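Local coordinates for uncharacterized protein, cytosolic disulfide reductase DsbM (Pseudomonas aeruginosa PAO1, PDB 5HFI), which probably acts as a cytosolic disulfide reductase of the thioredoxin superfamily and binds glutathione, at residues A[25-30]-A[38-43]. Residues are numbered along the deposited sequence; the frame is centred on the assembly and turned at random.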
ATOM      1  N   PRO A  25      -0.444   3.697   9.250  1.00 12.02           N
ATOM      2  CA  PRO A  25      -0.447   4.951  10.023  1.00 11.81           C
ATOM      3  C   PRO A  25       0.776   5.813   9.766  1.00 11.79           C
ATOM      4  O   PRO A  25       0.701   7.039   9.922  1.00 13.43           O
ATOM      5  CB  PRO A  25      -0.519   4.476  11.484  1.00 15.08           C
ATOM      6  CG  PRO A  25      -0.963   3.066  11.421  1.00 16.38           C
ATOM      7  CD  PRO A  25      -0.441   2.525  10.143  1.00 14.32           C
ATOM      8  N   LEU A  26       1.902   5.214   9.367  1.00 10.63           N
ATOM      9  CA  LEU A  26       3.083   6.010   9.052  1.00 12.40           C
ATOM     10  C   LEU A  26       2.903   6.776   7.746  1.00 10.60           C
ATOM     11  O   LEU A  26       3.324   7.933   7.634  1.00 11.61           O
ATOM     12  CB  LEU A  26       4.318   5.115   8.974  1.00 13.43           C
ATOM     13  CG  LEU A  26       4.598   4.235  10.192  1.00 13.98           C
ATOM     14  CD1 LEU A  26       5.963   3.577  10.068  1.00 12.65           C
ATOM     15  CD2 LEU A  26       4.502   5.041  11.478  1.00 12.38           C
ATOM     16  N   LEU A  27       2.296   6.143   6.740  1.00 14.19           N
ATOM     17  CA  LEU A  27       1.995   6.863   5.507  1.00 15.39           C
ATOM     18  C   LEU A  27       0.979   7.972   5.757  1.00 13.63           C
ATOM     19  O   LEU A  27       1.114   9.078   5.219  1.00 14.48           O
ATOM     20  CB  LEU A  27       1.483   5.896   4.439  1.00 10.26           C
ATOM     21  CG  LEU A  27       1.086   6.529   3.105  1.00 13.82           C
ATOM     22  CD1 LEU A  27       2.269   7.275   2.495  1.00 13.79           C
ATOM     23  CD2 LEU A  27       0.565   5.469   2.149  1.00 16.43           C
ATOM     24  N   ALA A  28      -0.041   7.698   6.575  1.00 13.08           N
ATOM     25  CA  ALA A  28      -1.036   8.721   6.878  1.00 16.99           C
ATOM     26  C   ALA A  28      -0.407   9.895   7.617  1.00 18.33           C
ATOM     27  O   ALA A  28      -0.696  11.058   7.311  1.00 17.88           O
ATOM     28  CB  ALA A  28      -2.179   8.119   7.696  1.00 17.76           C
ATOM     29  N   ALA A  29       0.462   9.610   8.588  1.00 15.21           N
ATOM     30  CA  ALA A  29       1.129  10.680   9.321  1.00 19.04           C
ATOM     31  C   ALA A  29       2.066  11.470   8.417  1.00 19.67           C
ATOM     32  O   ALA A  29       2.188  12.692   8.556  1.00 21.41           O
ATOM     33  CB  ALA A  29       1.891  10.103  10.513  1.00 20.84           C
ATOM     34  N   ALA A  30       2.736  10.789   7.482  1.00 16.88           N
ATOM     35  CA  ALA A  30       3.645  11.480   6.573  1.00 16.60           C
ATOM     36  C   ALA A  30       2.894  12.450   5.672  1.00 22.14           C
ATOM     37  O   ALA A  30       3.395  13.538   5.363  1.00 27.05           O
ATOM     38  CB  ALA A  30       4.421  10.471   5.733  1.00 14.79           C
ATOM     39  N   VAL A  38       5.153  13.255  -0.826  1.00 16.12           N
ATOM     40  CA  VAL A  38       5.135  11.806  -0.639  1.00 14.40           C
ATOM     41  C   VAL A  38       4.804  11.151  -1.975  1.00 16.32           C
ATOM     42  O   VAL A  38       3.755  11.435  -2.566  1.00 17.52           O
ATOM     43  CB  VAL A  38       4.127  11.381   0.441  1.00 18.79           C
ATOM     44  CG1 VAL A  38       4.044   9.863   0.515  1.00 17.27           C
ATOM     45  CG2 VAL A  38       4.517  11.958   1.791  1.00 21.16           C
ATOM     46  N   ARG A  39       5.693  10.275  -2.446  1.00 14.32           N
ATOM     47  CA  ARG A  39       5.519   9.539  -3.695  1.00 14.39           C
ATOM     48  C   ARG A  39       5.337   8.059  -3.393  1.00 17.29           C
ATOM     49  O   ARG A  39       6.100   7.483  -2.608  1.00 16.84           O
ATOM     50  CB  ARG A  39       6.723   9.712  -4.620  1.00 17.73           C
ATOM     51  CG  ARG A  39       7.207  11.130  -4.776  1.00 29.86           C
ATOM     52  CD  ARG A  39       6.502  11.864  -5.894  1.00 40.29           C
ATOM     53  NE  ARG A  39       7.156  13.141  -6.164  1.00 49.88           N
ATOM     54  CZ  ARG A  39       8.026  13.338  -7.147  1.00 53.17           C
ATOM     55  NH1 ARG A  39       8.347  12.340  -7.960  1.00 55.51           N
ATOM     56  NH2 ARG A  39       8.578  14.531  -7.317  1.00 53.93           N
ATOM     57  N   LEU A  40       4.351   7.440  -4.035  1.00 11.68           N
ATOM     58  CA  LEU A  40       4.080   6.019  -3.866  1.00 11.90           C
ATOM     59  C   LEU A  40       4.717   5.219  -4.995  1.00 13.10           C
ATOM     60  O   LEU A  40       4.638   5.603  -6.165  1.00 12.80           O
ATOM     61  CB  LEU A  40       2.573   5.747  -3.822  1.00 10.53           C
ATOM     62  CG  LEU A  40       1.859   5.778  -2.464  1.00 25.94           C
ATOM     63  CD1 LEU A  40       2.238   6.985  -1.628  1.00 24.43           C
ATOM     64  CD2 LEU A  40       0.352   5.725  -2.653  1.00 21.70           C
ATOM     65  N   HIS A  41       5.346   4.101  -4.635  1.00 12.60           N
ATOM     66  CA  HIS A  41       5.981   3.202  -5.601  1.00 14.31           C
ATOM     67  C   HIS A  41       5.526   1.777  -5.316  1.00 11.78           C
ATOM     68  O   HIS A  41       6.011   1.146  -4.371  1.00 11.10           O
ATOM     69  CB  HIS A  41       7.500   3.293  -5.535  1.00 14.70           C
ATOM     70  CG  HIS A  41       8.034   4.685  -5.627  1.00 14.63           C
ATOM     71  ND1 HIS A  41       8.407   5.262  -6.822  1.00 17.47           N
ATOM     72  CD2 HIS A  41       8.285   5.609  -4.668  1.00 16.37           C
ATOM     73  CE1 HIS A  41       8.853   6.486  -6.597  1.00 19.36           C
ATOM     74  NE2 HIS A  41       8.786   6.720  -5.299  1.00 19.53           N
ATOM     75  N   GLY A  42       4.612   1.267  -6.138  1.00 10.86           N
ATOM     76  CA  GLY A  42       4.177  -0.112  -5.998  1.00 10.50           C
ATOM     77  C   GLY A  42       5.196  -1.060  -6.602  1.00 11.36           C
ATOM     78  O   GLY A  42       5.598  -0.905  -7.760  1.00 12.41           O
ATOM     79  N   GLY A  43       5.614  -2.052  -5.816  1.00 26.78           N
ATOM     80  CA  GLY A  43       6.668  -2.958  -6.230  1.00 28.49           C
ATOM     81  C   GLY A  43       6.226  -4.235  -6.903  1.00 30.13           C
ATOM     82  O   GLY A  43       7.064  -4.945  -7.469  1.00 32.08           O
TER
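Leu-27 and Val-38 meet methyl to methyl where helix 24-30 lies on edge strand 37-42, part of the beta-alpha-beta unit of the thioredoxin fold: strand 8-13 leads through helix 18-22 into this helix, and strand 37-42 comes back parallel beside strand 8-13. Helix and strand run roughly antiparallel, their short axes at 146° and 10.3 Å apart at closest approach. The tight spot is CD1 of Leu-27 against CG1 of Val-38, 3.7 Å apart. Leu-27 sends its CG anti to the backbone N (chi1 178°), which swings the isobutyl group off the helix flank and over the sheet, where it also touches Tyr-11 of strand 8-13. Val-38, its CG1 likewise anti to N, splits its branches: CG1 takes the leucine, while CG2 lies 4.2 Å from the Ala-30 CB and 4.1 Å from the Ala-30 carbonyl O. The backbones come nearest here, Ala-30 CA to Val-38 CA 7.4 Å; Leu-9 of strand 8-13 and Trp-206 and Leu-210 of helix 203-215 also pack on the alanine.

Leu-27 and Ala-30 are buried, whereas the strand side is more open. Val-38 belongs to both, pressing its two methyls onto the helix while staying partly exposed. Leu-40, also partly exposed, meets only Leu-27 across the contact, their side chains crossing at about a right angle. On the other face of the strand, Arg-39 points away from the helix and pairs with Asp-37, and His-41 packs on helix 159-174 and hydrogen-bonds to His-10. Largely apolar side chains join helix to edge strand, away from the glutathione site: the Leu-27 side chain is about 12 Å from that of glutathione-binding Cys-17. Toward Leu-40, the nearest pair of methyls, Leu-27 CD1 and Leu-40 CD1, is 4.1 Å apart.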